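Local coordinates for XAC2610 protein (PDB 4QTQ) that binds calcium and probably serves as an immunity protein that inhibits a peptidoglycan hydrolase linked to the bacterial-killing type IV secretion system, at residues T38-G43 with S111-N116; P120-Y125 with N148-V153; F171-L176 with V182-L187. All blocks are in the same frame, centred on the assembly; numbering follows the deposited sequence.

Interaction 1 of 3, residues T38-G43 with S111-N116; sequences TEDSPG and SGKEGN
Asp40 and Lys113 keep their backbones 11.3 Å apart, CA to CA, the nearest that residues 38-43 and 111-116 come to each other, so the whole contact is spanned by these two side chains. They come from opposite directions, the long lysine spanning most of the gap, and Lys113 NZ ends 2.6 Å from Asp40 OD2 in a salt bridge that is also a hydrogen bond. The ammonium group donates to the syn lone pair of OD2, on the side of the other oxygen. Even so, it favours one oxygen strongly, because Asp40 OD1 stays 3.8 Å from Lys113 NZ. Behind the charge, Lys113 CE lies 3.9 Å from Asp40 OD2, and no apolar packing joins the segments. The lysine starts with CG anti to its own carbonyl carbon and runs fairly straight until it bends at chi3 (-59°), which turns its last two atoms toward the carboxylate. Asp40 needs only its short side chain, which already leaves the backbone in the direction of 111-116. The pair buries little surface, 63 Å² with both sides summed, and both residues also touch a crystal neighbour, so the lattice may influence these conformations. Both backbones are irregular close by. Asp40 and Ser41 form a classic beta bulge against strand 44-47, and Ser111 and Gly112 form another opposite Ser121, just before the chain leaves strand 106-112. Strand 38-41 is an outer strand of a small three-stranded antiparallel sheet, and the disulfide between Cys37 and Cys47 links it to strand 44-47. Tyr71, on strand 70-73 at the other border of that sheet, touches both Asp40 and Lys113. The bridge therefore runs beside this tyrosine, from the small sheet to the loop leaving strand 106-112 of the larger mixed sheet.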
ATOM      1  N   THR A  38      -3.853  20.381   6.386  1.00 45.30           N
ATOM      2  CA  THR A  38      -5.182  20.695   6.903  1.00 46.02           C
ATOM      3  C   THR A  38      -5.776  19.438   7.509  1.00 44.12           C
ATOM      4  O   THR A  38      -5.523  18.330   7.029  1.00 40.48           O
ATOM      5  CB  THR A  38      -6.113  21.200   5.794  1.00 46.20           C
ATOM      6  OG1 THR A  38      -6.176  20.214   4.759  1.00 49.39           O
ATOM      7  CG2 THR A  38      -5.610  22.520   5.217  1.00 47.12           C
ATOM      8  N   GLU A  39      -6.574  19.598   8.557  1.00 44.52           N
ATOM      9  CA  GLU A  39      -7.122  18.430   9.217  1.00 44.50           C
ATOM     10  C   GLU A  39      -8.271  17.852   8.408  1.00 44.44           C
ATOM     11  O   GLU A  39      -9.220  18.551   8.078  1.00 45.85           O
ATOM     12  CB  GLU A  39      -7.574  18.734  10.630  1.00 47.00           C
ATOM     13  CG  GLU A  39      -7.991  17.469  11.349  1.00 47.53           C
ATOM     14  CD  GLU A  39      -8.018  17.614  12.844  1.00 48.35           C
ATOM     15  OE1 GLU A  39      -8.700  16.799  13.477  1.00 48.56           O
ATOM     16  OE2 GLU A  39      -7.362  18.525  13.376  1.00 51.32           O
ATOM     17  N   ASP A  40      -8.168  16.565   8.093  1.00 42.27           N
ATOM     18  CA  ASP A  40      -9.141  15.891   7.261  1.00 42.54           C
ATOM     19  C   ASP A  40     -10.209  15.171   8.092  1.00 41.43           C
ATOM     20  O   ASP A  40     -11.377  15.101   7.692  1.00 40.50           O
ATOM     21  CB  ASP A  40      -8.417  14.890   6.367  1.00 44.28           C
ATOM     22  CG  ASP A  40      -9.159  14.615   5.088  1.00 45.27           C
ATOM     23  OD1 ASP A  40      -9.320  15.564   4.277  1.00 47.86           O
ATOM     24  OD2 ASP A  40      -9.563  13.456   4.892  1.00 44.82           O
ATOM     25  N   SER A  41      -9.785  14.608   9.218  1.00 38.57           N
ATOM     26  CA  SER A  41     -10.670  13.942  10.157  1.00 39.35           C
ATOM     27  C   SER A  41      -9.876  13.816  11.457  1.00 39.75           C
ATOM     28  O   SER A  41      -8.669  14.128  11.464  1.00 40.94           O
ATOM     29  CB  SER A  41     -11.111  12.579   9.611  1.00 40.86           C
ATOM     30  OG  SER A  41      -9.989  11.763   9.331  1.00 43.18           O
ATOM     31  N   PRO A  42     -10.529  13.399  12.563  1.00 38.96           N
ATOM     32  CA  PRO A  42      -9.812  13.327  13.832  1.00 39.57           C
ATOM     33  C   PRO A  42      -8.464  12.583  13.770  1.00 40.05           C
ATOM     34  O   PRO A  42      -8.386  11.426  13.325  1.00 41.85           O
ATOM     35  CB  PRO A  42     -10.807  12.607  14.759  1.00 40.48           C
ATOM     36  CG  PRO A  42     -12.142  12.982  14.212  1.00 40.59           C
ATOM     37  CD  PRO A  42     -11.961  13.069  12.725  1.00 39.24           C
ATOM     38  N   GLY A  43      -7.411  13.269  14.197  1.00 40.47           N
ATOM     39  CA  GLY A  43      -6.070  12.702  14.220  1.00 40.93           C
ATOM     40  C   GLY A  43      -5.363  12.629  12.870  1.00 41.15           C
ATOM     41  O   GLY A  43      -4.249  12.136  12.811  1.00 41.08           O
ATOM     42  N   SER A 111      -1.239   8.118   0.235  1.00 31.24           N
ATOM     43  CA  SER A 111      -1.128   9.352  -0.550  1.00 31.34           C
ATOM     44  C   SER A 111      -2.445   9.884  -1.125  1.00 33.04           C
ATOM     45  O   SER A 111      -2.480  11.002  -1.620  1.00 33.50           O
ATOM     46  CB  SER A 111      -0.159   9.143  -1.710  1.00 31.53           C
ATOM     47  OG  SER A 111      -0.610   8.100  -2.562  1.00 30.98           O
ATOM     48  N   GLY A 112      -3.518   9.103  -1.082  1.00 33.43           N
ATOM     49  CA  GLY A 112      -4.766   9.541  -1.708  1.00 34.39           C
ATOM     50  C   GLY A 112      -5.957   8.866  -1.093  1.00 35.00           C
ATOM     51  O   GLY A 112      -5.818   8.111  -0.126  1.00 34.44           O
ATOM     52  N   LYS A 113      -7.123   9.130  -1.666  1.00 36.16           N
ATOM     53  CA  LYS A 113      -8.346   8.468  -1.259  1.00 38.93           C
ATOM     54  C   LYS A 113      -9.118   7.982  -2.488  1.00 39.29           C
ATOM     55  O   LYS A 113     -10.302   8.229  -2.630  1.00 39.38           O
ATOM     56  CB  LYS A 113      -9.185   9.401  -0.368  1.00 41.46           C
ATOM     57  CG  LYS A 113      -8.528   9.641   0.989  1.00 42.39           C
ATOM     58  CD  LYS A 113      -9.476  10.228   2.016  1.00 45.35           C
ATOM     59  CE  LYS A 113     -10.033  11.547   1.533  1.00 47.59           C
ATOM     60  NZ  LYS A 113     -10.467  12.364   2.693  1.00 50.05           N
ATOM     61  N   GLU A 114      -8.409   7.271  -3.359  1.00 39.64           N
ATOM     62  CA  GLU A 114      -8.976   6.681  -4.572  1.00 40.11           C
ATOM     63  C   GLU A 114      -9.283   5.186  -4.367  1.00 39.12           C
ATOM     64  O   GLU A 114      -9.530   4.458  -5.323  1.00 38.61           O
ATOM     65  CB  GLU A 114      -7.991   6.845  -5.734  1.00 40.99           C
ATOM     66  CG  GLU A 114      -7.539   8.273  -6.045  1.00 41.99           C
ATOM     67  CD  GLU A 114      -6.617   8.327  -7.260  1.00 43.77           C
ATOM     68  OE1 GLU A 114      -5.515   7.732  -7.236  1.00 45.27           O
ATOM     69  OE2 GLU A 114      -6.986   8.950  -8.267  1.00 47.30           O
ATOM     70  N   GLY A 115      -9.242   4.725  -3.126  1.00 38.09           N
ATOM     71  CA  GLY A 115      -9.672   3.384  -2.816  1.00 39.93           C
ATOM     72  C   GLY A 115     -11.172   3.289  -2.984  1.00 42.26           C
ATOM     73  O   GLY A 115     -11.863   4.307  -3.191  1.00 40.76           O
ATOM     74  N   ASN A 116     -11.673   2.067  -2.882  1.00 44.95           N
ATOM     75  CA  ASN A 116     -13.107   1.804  -2.977  1.00 48.91           C
ATOM     76  C   ASN A 116     -13.900   2.697  -2.027  1.00 48.84           C
ATOM     77  O   ASN A 116     -13.550   2.837  -0.861  1.00 48.61           O
ATOM     78  CB  ASN A 116     -13.397   0.331  -2.675  1.00 51.87           C
ATOM     79  CG  ASN A 116     -14.701  -0.158  -3.297  1.00 53.83           C
ATOM     80  OD1 ASN A 116     -15.312   0.515  -4.134  1.00 53.87           O
ATOM     81  ND2 ASN A 116     -15.129  -1.342  -2.887  1.00 54.63           N
TER

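Interaction 2 of 3, residues P120-Y125 with N148-V153; sequences PSYSVY and NGLFSV
Tyr122 is the first residue of 120-125 to meet the other segment, and it does so with the face of its ring. Leu150 sits over that face, its side chain crossing the tyrosine at about a right angle, with Leu150 CB 4.0 Å from Tyr122 CE1. Farther out, Leu150 CD1 rides 4.1 Å above the tyrosine ring plane, offset toward the rim. The same methyl lies 3.8 Å above the plane of the Phe151 ring and over its centre, so Leu150 CD1 packs against two aromatic faces at once. Having CG anti to the backbone N (chi1 -172°) helps to carry the CD1 branch in between the two rings. The phenol end of Tyr122 is tied in by water: one molecule lies 2.7 Å from Tyr122 OH and accepts a hydrogen bond from Leu150 N at 3.0 Å. No direct hydrogen bond joins the segments, and the water gives the leucine amide its partner here. Ser123 follows, its hydroxyl bonded to that of Ser111 on the adjoining strand. Two residues along from the tyrosine, Val124 again points across. Its CG2 methyl comes to the edge of the Phe151 ring, near the ring plane, with Phe151 CZ 4.1 Å away. The phenylalanine reaches it by holding CG between its backbone N and carbonyl carbon (chi1 47°). The contact lies close to the centre of the chain. Strand 121-128 runs next to 106-112, whose Val108 touches both Tyr122 and Leu150, while helix 138-143 packs Leu140 on Val124 and Ile143 on Phe151. Phe151 also meets Leu158 of strand 157-163, so residues 148-151 pack as a loop against side chains of the mixed sheet, and 152-153 then begin the edge strand of the C-terminal antiparallel sheet.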
ATOM      1  N   PRO A 120      -8.592   4.764   1.585  1.00 39.24           N
ATOM      2  CA  PRO A 120      -7.200   5.093   1.277  1.00 38.95           C
ATOM      3  C   PRO A 120      -6.650   4.416   0.017  1.00 36.38           C
ATOM      4  O   PRO A 120      -6.939   3.249  -0.256  1.00 38.06           O
ATOM      5  CB  PRO A 120      -6.432   4.618   2.517  1.00 39.96           C
ATOM      6  CG  PRO A 120      -7.378   3.728   3.260  1.00 42.64           C
ATOM      7  CD  PRO A 120      -8.750   4.232   2.946  1.00 41.52           C
ATOM      8  N   SER A 121      -5.876   5.179  -0.742  1.00 35.05           N
ATOM      9  CA  SER A 121      -5.050   4.648  -1.816  1.00 34.32           C
ATOM     10  C   SER A 121      -3.621   5.062  -1.552  1.00 32.57           C
ATOM     11  O   SER A 121      -3.362   6.039  -0.837  1.00 32.24           O
ATOM     12  CB  SER A 121      -5.505   5.193  -3.161  1.00 35.40           C
ATOM     13  OG  SER A 121      -5.448   6.603  -3.161  1.00 34.19           O
ATOM     14  N   TYR A 122      -2.700   4.320  -2.152  1.00 31.91           N
ATOM     15  CA  TYR A 122      -1.292   4.349  -1.780  1.00 31.01           C
ATOM     16  C   TYR A 122      -0.332   4.521  -2.945  1.00 31.04           C
ATOM     17  O   TYR A 122      -0.611   4.104  -4.080  1.00 30.88           O
ATOM     18  CB  TYR A 122      -0.936   3.038  -1.058  1.00 31.73           C
ATOM     19  CG  TYR A 122      -1.776   2.802   0.184  1.00 32.72           C
ATOM     20  CD1 TYR A 122      -3.035   2.216   0.090  1.00 33.06           C
ATOM     21  CD2 TYR A 122      -1.329   3.201   1.441  1.00 32.53           C
ATOM     22  CE1 TYR A 122      -3.815   2.010   1.214  1.00 34.35           C
ATOM     23  CE2 TYR A 122      -2.105   2.996   2.572  1.00 33.32           C
ATOM     24  CZ  TYR A 122      -3.349   2.409   2.453  1.00 34.21           C
ATOM     25  OH  TYR A 122      -4.134   2.202   3.569  1.00 35.27           O
ATOM     26  N   SER A 123       0.820   5.114  -2.622  1.00 30.60           N
ATOM     27  CA  SER A 123       1.949   5.203  -3.505  1.00 30.46           C
ATOM     28  C   SER A 123       2.933   4.161  -3.008  1.00 30.84           C
ATOM     29  O   SER A 123       3.284   4.150  -1.826  1.00 30.09           O
ATOM     30  CB  SER A 123       2.580   6.604  -3.467  1.00 30.40           C
ATOM     31  OG  SER A 123       1.694   7.609  -3.967  1.00 30.90           O
ATOM     32  N   VAL A 124       3.359   3.287  -3.918  1.00 31.49           N
ATOM     33  CA  VAL A 124       4.290   2.205  -3.612  1.00 32.84           C
ATOM     34  C   VAL A 124       5.644   2.497  -4.263  1.00 32.82           C
ATOM     35  O   VAL A 124       5.713   2.831  -5.450  1.00 32.27           O
ATOM     36  CB  VAL A 124       3.717   0.850  -4.083  1.00 33.21           C
ATOM     37  CG1 VAL A 124       4.692  -0.283  -3.832  1.00 34.33           C
ATOM     38  CG2 VAL A 124       2.398   0.580  -3.381  1.00 33.97           C
ATOM     39  N   TYR A 125       6.707   2.382  -3.463  1.00 33.01           N
ATOM     40  CA  TYR A 125       8.088   2.568  -3.915  1.00 32.33           C
ATOM     41  C   TYR A 125       8.941   1.332  -3.585  1.00 32.58           C
ATOM     42  O   TYR A 125       9.113   0.977  -2.404  1.00 31.68           O
ATOM     43  CB  TYR A 125       8.729   3.796  -3.250  1.00 33.11           C
ATOM     44  CG  TYR A 125       7.908   5.074  -3.321  1.00 33.15           C
ATOM     45  CD1 TYR A 125       6.803   5.252  -2.501  1.00 33.96           C
ATOM     46  CD2 TYR A 125       8.242   6.100  -4.196  1.00 34.15           C
ATOM     47  CE1 TYR A 125       6.039   6.405  -2.555  1.00 34.25           C
ATOM     48  CE2 TYR A 125       7.485   7.268  -4.266  1.00 34.23           C
ATOM     49  CZ  TYR A 125       6.377   7.407  -3.440  1.00 34.43           C
ATOM     50  OH  TYR A 125       5.618   8.538  -3.455  1.00 33.91           O
ATOM     51  N   ASN A 148     -10.382  -2.273  -1.590  1.00 41.74           N
ATOM     52  CA  ASN A 148     -10.899  -2.083  -0.240  1.00 44.47           C
ATOM     53  C   ASN A 148      -9.816  -1.765   0.769  1.00 45.15           C
ATOM     54  O   ASN A 148     -10.117  -1.492   1.924  1.00 50.02           O
ATOM     55  CB  ASN A 148     -11.712  -3.294   0.204  1.00 45.86           C
ATOM     56  CG  ASN A 148     -12.963  -3.459  -0.613  1.00 46.92           C
ATOM     57  OD1 ASN A 148     -13.510  -2.480  -1.125  1.00 46.77           O
ATOM     58  ND2 ASN A 148     -13.411  -4.695  -0.771  1.00 49.26           N
ATOM     59  N   GLY A 149      -8.566  -1.790   0.327  1.00 41.15           N
ATOM     60  CA  GLY A 149      -7.447  -1.384   1.151  1.00 41.04           C
ATOM     61  C   GLY A 149      -6.172  -1.953   0.574  1.00 38.97           C
ATOM     62  O   GLY A 149      -6.199  -2.646  -0.445  1.00 35.93           O
ATOM     63  N   LEU A 150      -5.057  -1.666   1.235  1.00 38.33           N
ATOM     64  CA  LEU A 150      -3.763  -2.159   0.806  1.00 36.93           C
ATOM     65  C   LEU A 150      -3.772  -3.681   0.645  1.00 37.74           C
ATOM     66  O   LEU A 150      -4.363  -4.404   1.446  1.00 39.82           O
ATOM     67  CB  LEU A 150      -2.680  -1.747   1.803  1.00 38.04           C
ATOM     68  CG  LEU A 150      -1.214  -2.007   1.433  1.00 36.95           C
ATOM     69  CD1 LEU A 150      -0.867  -1.370   0.096  1.00 36.61           C
ATOM     70  CD2 LEU A 150      -0.311  -1.446   2.518  1.00 38.94           C
ATOM     71  N   PHE A 151      -3.133  -4.134  -0.426  1.00 37.49           N
ATOM     72  CA  PHE A 151      -2.970  -5.554  -0.725  1.00 37.25           C
ATOM     73  C   PHE A 151      -2.166  -6.304   0.340  1.00 39.04           C
ATOM     74  O   PHE A 151      -1.475  -5.695   1.160  1.00 38.34           O
ATOM     75  CB  PHE A 151      -2.319  -5.740  -2.116  1.00 36.98           C
ATOM     76  CG  PHE A 151      -1.120  -4.865  -2.361  1.00 37.16           C
ATOM     77  CD1 PHE A 151       0.113  -5.179  -1.813  1.00 39.09           C
ATOM     78  CD2 PHE A 151      -1.230  -3.714  -3.140  1.00 37.69           C
ATOM     79  CE1 PHE A 151       1.223  -4.372  -2.043  1.00 39.89           C
ATOM     80  CE2 PHE A 151      -0.133  -2.904  -3.366  1.00 37.53           C
ATOM     81  CZ  PHE A 151       1.099  -3.234  -2.823  1.00 38.34           C
ATOM     82  N   SER A 152      -2.296  -7.630   0.327  1.00 39.87           N
ATOM     83  CA  SER A 152      -1.513  -8.517   1.197  1.00 41.99           C
ATOM     84  C   SER A 152      -0.482  -9.217   0.329  1.00 41.12           C
ATOM     85  O   SER A 152      -0.730  -9.448  -0.844  1.00 38.82           O
ATOM     86  CB  SER A 152      -2.414  -9.559   1.850  1.00 44.83           C
ATOM     87  OG  SER A 152      -3.621  -8.966   2.311  1.00 50.27           O
ATOM     88  N   VAL A 153       0.664  -9.564   0.901  1.00 42.66           N
ATOM     89  CA  VAL A 153       1.708 -10.248   0.148  1.00 43.98           C
ATOM     90  C   VAL A 153       1.920 -11.656   0.707  1.00 47.57           C
ATOM     91  O   VAL A 153       1.974 -11.850   1.925  1.00 47.89           O
ATOM     92  CB  VAL A 153       3.041  -9.461   0.167  1.00 43.85           C
ATOM     93  CG1 VAL A 153       4.093 -10.187  -0.663  1.00 44.23           C
ATOM     94  CG2 VAL A 153       2.841  -8.050  -0.370  1.00 42.24           C
TER
HETATM   95  O   HOH W   1      -5.749   0.070   3.580  1.00 37.61           O

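Interaction 3 of 3, residues F171-L176 with V182-L187; sequences FDTYEL and VLIERL
Leu183 places its CD1 methyl over one face of the Tyr174 ring, 3.9 Å from the ring centroid and 15° off the normal, a CH-pi contact. Leu183 CB adds to it, 3.8 Å from Tyr174 CE2. On the same face of the sheet, Asp172 and Arg186 lie side by side and form a salt bridge, Arg186 NH1 to Asp172 OD2 at 2.9 Å. A bend at chi3 (-53°) brings the guanidinium back to the carboxylate, yet the two planes stay 69° apart, so the groups do not pair flat. On the other face, a water links three groups: it donates to Phe171 O and to Glu185 OE1 and accepts from Thr173 OG1. Here too Thr173 CG2 meets Ile184 CD1 at 3.9 Å. Backbone hydrogen bonds run along the pair, Phe171 with Leu187 in both directions and Glu175 with Val182 likewise. The register slips by one residue at Thr173, whose O takes Ile184 N at 2.9 Å and, weakly, Glu185 N at 3.3 Å. Two residues thus sit opposite one: a classic beta bulge in the hairpin of strands 168-176 and 181-190, two central strands of an antiparallel sheet consistent with the beta-propeller-like part of this protein.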
ATOM      1  N   PHE A 171     -12.052 -10.661  -6.005  1.00 40.99           N
ATOM      2  CA  PHE A 171     -10.835 -11.100  -5.341  1.00 41.88           C
ATOM      3  C   PHE A 171      -9.763 -11.256  -6.404  1.00 40.30           C
ATOM      4  O   PHE A 171      -9.842 -12.139  -7.243  1.00 38.86           O
ATOM      5  CB  PHE A 171     -11.054 -12.419  -4.592  1.00 43.78           C
ATOM      6  CG  PHE A 171     -12.168 -12.367  -3.580  1.00 47.12           C
ATOM      7  CD1 PHE A 171     -11.939 -11.892  -2.303  1.00 49.10           C
ATOM      8  CD2 PHE A 171     -13.449 -12.801  -3.910  1.00 47.32           C
ATOM      9  CE1 PHE A 171     -12.967 -11.840  -1.372  1.00 51.22           C
ATOM     10  CE2 PHE A 171     -14.471 -12.752  -2.985  1.00 48.76           C
ATOM     11  CZ  PHE A 171     -14.232 -12.275  -1.713  1.00 49.78           C
ATOM     12  N   ASP A 172      -8.778 -10.367  -6.364  1.00 41.24           N
ATOM     13  CA  ASP A 172      -7.712 -10.316  -7.364  1.00 41.40           C
ATOM     14  C   ASP A 172      -6.423 -10.913  -6.831  1.00 41.02           C
ATOM     15  O   ASP A 172      -6.067 -10.709  -5.671  1.00 42.51           O
ATOM     16  CB  ASP A 172      -7.462  -8.869  -7.792  1.00 40.12           C
ATOM     17  CG  ASP A 172      -8.501  -8.369  -8.753  1.00 41.43           C
ATOM     18  OD1 ASP A 172      -9.233  -9.187  -9.329  1.00 42.18           O
ATOM     19  OD2 ASP A 172      -8.585  -7.150  -8.965  1.00 45.21           O
ATOM     20  N   THR A 173      -5.735 -11.654  -7.691  1.00 39.47           N
ATOM     21  CA  THR A 173      -4.420 -12.185  -7.378  1.00 39.18           C
ATOM     22  C   THR A 173      -3.461 -11.722  -8.476  1.00 38.65           C
ATOM     23  O   THR A 173      -3.742 -11.875  -9.678  1.00 36.89           O
ATOM     24  CB  THR A 173      -4.426 -13.724  -7.245  1.00 40.61           C
ATOM     25  OG1 THR A 173      -5.252 -14.110  -6.132  1.00 43.48           O
ATOM     26  CG2 THR A 173      -3.012 -14.266  -7.032  1.00 41.00           C
ATOM     27  N   TYR A 174      -2.356 -11.121  -8.038  1.00 36.91           N
ATOM     28  CA  TYR A 174      -1.313 -10.620  -8.916  1.00 37.71           C
ATOM     29  C   TYR A 174      -0.065 -11.425  -8.637  1.00 38.57           C
ATOM     30  O   TYR A 174       0.215 -11.763  -7.480  1.00 37.30           O
ATOM     31  CB  TYR A 174      -1.002  -9.145  -8.630  1.00 38.53           C
ATOM     32  CG  TYR A 174      -2.123  -8.204  -8.973  1.00 37.98           C
ATOM     33  CD1 TYR A 174      -3.211  -8.039  -8.114  1.00 38.66           C
ATOM     34  CD2 TYR A 174      -2.098  -7.482 -10.161  1.00 37.90           C
ATOM     35  CE1 TYR A 174      -4.251  -7.175  -8.436  1.00 38.59           C
ATOM     36  CE2 TYR A 174      -3.118  -6.612 -10.489  1.00 38.54           C
ATOM     37  CZ  TYR A 174      -4.193  -6.466  -9.633  1.00 38.53           C
ATOM     38  OH  TYR A 174      -5.203  -5.616  -9.984  1.00 39.07           O
ATOM     39  N   GLU A 175       0.686 -11.727  -9.693  1.00 39.16           N
ATOM     40  CA  GLU A 175       2.028 -12.286  -9.534  1.00 40.66           C
ATOM     41  C   GLU A 175       2.987 -11.140  -9.756  1.00 42.93           C
ATOM     42  O   GLU A 175       2.827 -10.367 -10.712  1.00 41.78           O
ATOM     43  CB  GLU A 175       2.284 -13.407 -10.534  1.00 39.48           C
ATOM     44  CG  GLU A 175       3.655 -14.053 -10.400  1.00 40.72           C
ATOM     45  CD  GLU A 175       3.831 -15.267 -11.289  1.00 41.22           C
ATOM     46  OE1 GLU A 175       2.962 -15.534 -12.133  1.00 40.78           O
ATOM     47  OE2 GLU A 175       4.858 -15.961 -11.154  1.00 44.51           O
ATOM     48  N   LEU A 176       3.970 -11.017  -8.871  1.00 44.63           N
ATOM     49  CA  LEU A 176       4.968  -9.977  -8.994  1.00 48.88           C
ATOM     50  C   LEU A 176       6.269 -10.610  -9.440  1.00 54.25           C
ATOM     51  O   LEU A 176       6.819 -11.451  -8.730  1.00 55.18           O
ATOM     52  CB  LEU A 176       5.181  -9.253  -7.670  1.00 52.83           C
ATOM     53  CG  LEU A 176       6.159  -8.065  -7.767  1.00 56.44           C
ATOM     54  CD1 LEU A 176       5.486  -6.823  -8.343  1.00 57.85           C
ATOM     55  CD2 LEU A 176       6.738  -7.760  -6.405  1.00 58.25           C
ATOM     56  N   VAL A 182       1.437  -8.337 -12.214  1.00 38.33           N
ATOM     57  CA  VAL A 182       0.519  -8.731 -13.290  1.00 40.15           C
ATOM     58  C   VAL A 182      -0.656  -9.538 -12.745  1.00 37.72           C
ATOM     59  O   VAL A 182      -0.461 -10.517 -12.026  1.00 36.65           O
ATOM     60  CB  VAL A 182       1.242  -9.561 -14.374  1.00 41.69           C
ATOM     61  CG1 VAL A 182       0.241 -10.231 -15.312  1.00 44.53           C
ATOM     62  CG2 VAL A 182       2.195  -8.669 -15.149  1.00 42.54           C
ATOM     63  N   LEU A 183      -1.872  -9.139 -13.112  1.00 37.90           N
ATOM     64  CA  LEU A 183      -3.066  -9.855 -12.679  1.00 36.11           C
ATOM     65  C   LEU A 183      -3.084 -11.239 -13.305  1.00 37.86           C
ATOM     66  O   LEU A 183      -2.979 -11.366 -14.527  1.00 39.07           O
ATOM     67  CB  LEU A 183      -4.338  -9.097 -13.075  1.00 37.23           C
ATOM     68  CG  LEU A 183      -5.663  -9.735 -12.606  1.00 37.55           C
ATOM     69  CD1 LEU A 183      -5.823  -9.562 -11.105  1.00 35.41           C
ATOM     70  CD2 LEU A 183      -6.842  -9.127 -13.340  1.00 41.02           C
ATOM     71  N   ILE A 184      -3.237 -12.268 -12.476  1.00 39.53           N
ATOM     72  CA  ILE A 184      -3.310 -13.647 -12.973  1.00 40.94           C
ATOM     73  C   ILE A 184      -4.648 -14.332 -12.693  1.00 42.86           C
ATOM     74  O   ILE A 184      -4.918 -15.392 -13.240  1.00 43.94           O
ATOM     75  CB  ILE A 184      -2.178 -14.528 -12.412  1.00 42.25           C
ATOM     76  CG1 ILE A 184      -2.229 -14.590 -10.881  1.00 42.95           C
ATOM     77  CG2 ILE A 184      -0.820 -14.026 -12.893  1.00 41.99           C
ATOM     78  CD1 ILE A 184      -1.488 -15.787 -10.328  1.00 45.15           C
ATOM     79  N   GLU A 185      -5.476 -13.734 -11.844  1.00 43.87           N
ATOM     80  CA  GLU A 185      -6.741 -14.332 -11.459  1.00 46.00           C
ATOM     81  C   GLU A 185      -7.669 -13.281 -10.882  1.00 45.55           C
ATOM     82  O   GLU A 185      -7.277 -12.495 -10.014  1.00 43.25           O
ATOM     83  CB  GLU A 185      -6.527 -15.431 -10.420  1.00 48.83           C
ATOM     84  CG  GLU A 185      -7.778 -16.238 -10.121  1.00 51.19           C
ATOM     85  CD  GLU A 185      -7.606 -17.129  -8.918  1.00 54.78           C
ATOM     86  OE1 GLU A 185      -7.904 -16.673  -7.799  1.00 57.78           O
ATOM     87  OE2 GLU A 185      -7.173 -18.281  -9.092  1.00 59.36           O
ATOM     88  N   ARG A 186      -8.901 -13.277 -11.377  1.00 46.35           N
ATOM     89  CA  ARG A 186      -9.955 -12.439 -10.828  1.00 45.99           C
ATOM     90  C   ARG A 186     -11.171 -13.328 -10.549  1.00 46.81           C
ATOM     91  O   ARG A 186     -11.719 -13.943 -11.476  1.00 45.42           O
ATOM     92  CB  ARG A 186     -10.324 -11.316 -11.800  1.00 48.32           C
ATOM     93  CG  ARG A 186     -11.374 -10.371 -11.233  1.00 50.79           C
ATOM     94  CD  ARG A 186     -11.979  -9.413 -12.238  1.00 55.40           C
ATOM     95  NE  ARG A 186     -11.015  -8.624 -12.998  1.00 61.75           N
ATOM     96  CZ  ARG A 186     -10.307  -7.597 -12.527  1.00 64.97           C
ATOM     97  NH1 ARG A 186     -10.388  -7.226 -11.255  1.00 65.48           N
ATOM     98  NH2 ARG A 186      -9.481  -6.952 -13.338  1.00 68.59           N
ATOM     99  N   LEU A 187     -11.566 -13.391  -9.274  1.00 46.07           N
ATOM    100  CA  LEU A 187     -12.730 -14.148  -8.830  1.00 48.87           C
ATOM    101  C   LEU A 187     -13.845 -13.163  -8.491  1.00 46.34           C
ATOM    102  O   LEU A 187     -13.691 -12.356  -7.585  1.00 44.02           O
ATOM    103  CB  LEU A 187     -12.415 -14.990  -7.581  1.00 51.87           C
ATOM    104  CG  LEU A 187     -11.266 -16.001  -7.591  1.00 55.34           C
ATOM    105  CD1 LEU A 187     -11.334 -16.883  -6.344  1.00 59.77           C
ATOM    106  CD2 LEU A 187     -11.266 -16.869  -8.844  0.60 57.13           C
TER
HETATM  107  O   HOH W   2      -7.964 -14.227  -7.041  1.00 40.01           O

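From the N terminus, interaction 1 closes the longest loop: 67 residues separate its segments, among them the other two strands of the small sheet, 44-47 and 70-73, and all the calcium ligands, Asp98 to Asp106. Interaction 2 follows, enclosing strand 133-136 and helix 138-143. Interaction 3 then closes a tight hairpin turn. The three come in series, with none nested or crossed. Interactions 1 and 2 touch, with Asn116 probably hydrogen-bonded to Asn148. Segment 148-153 enters the C-terminal sheet that holds interaction 3, centred 14 Å from interaction 2. Interactions 1 and 3, centres 27 Å apart, lie on opposite sides of the chain's centre.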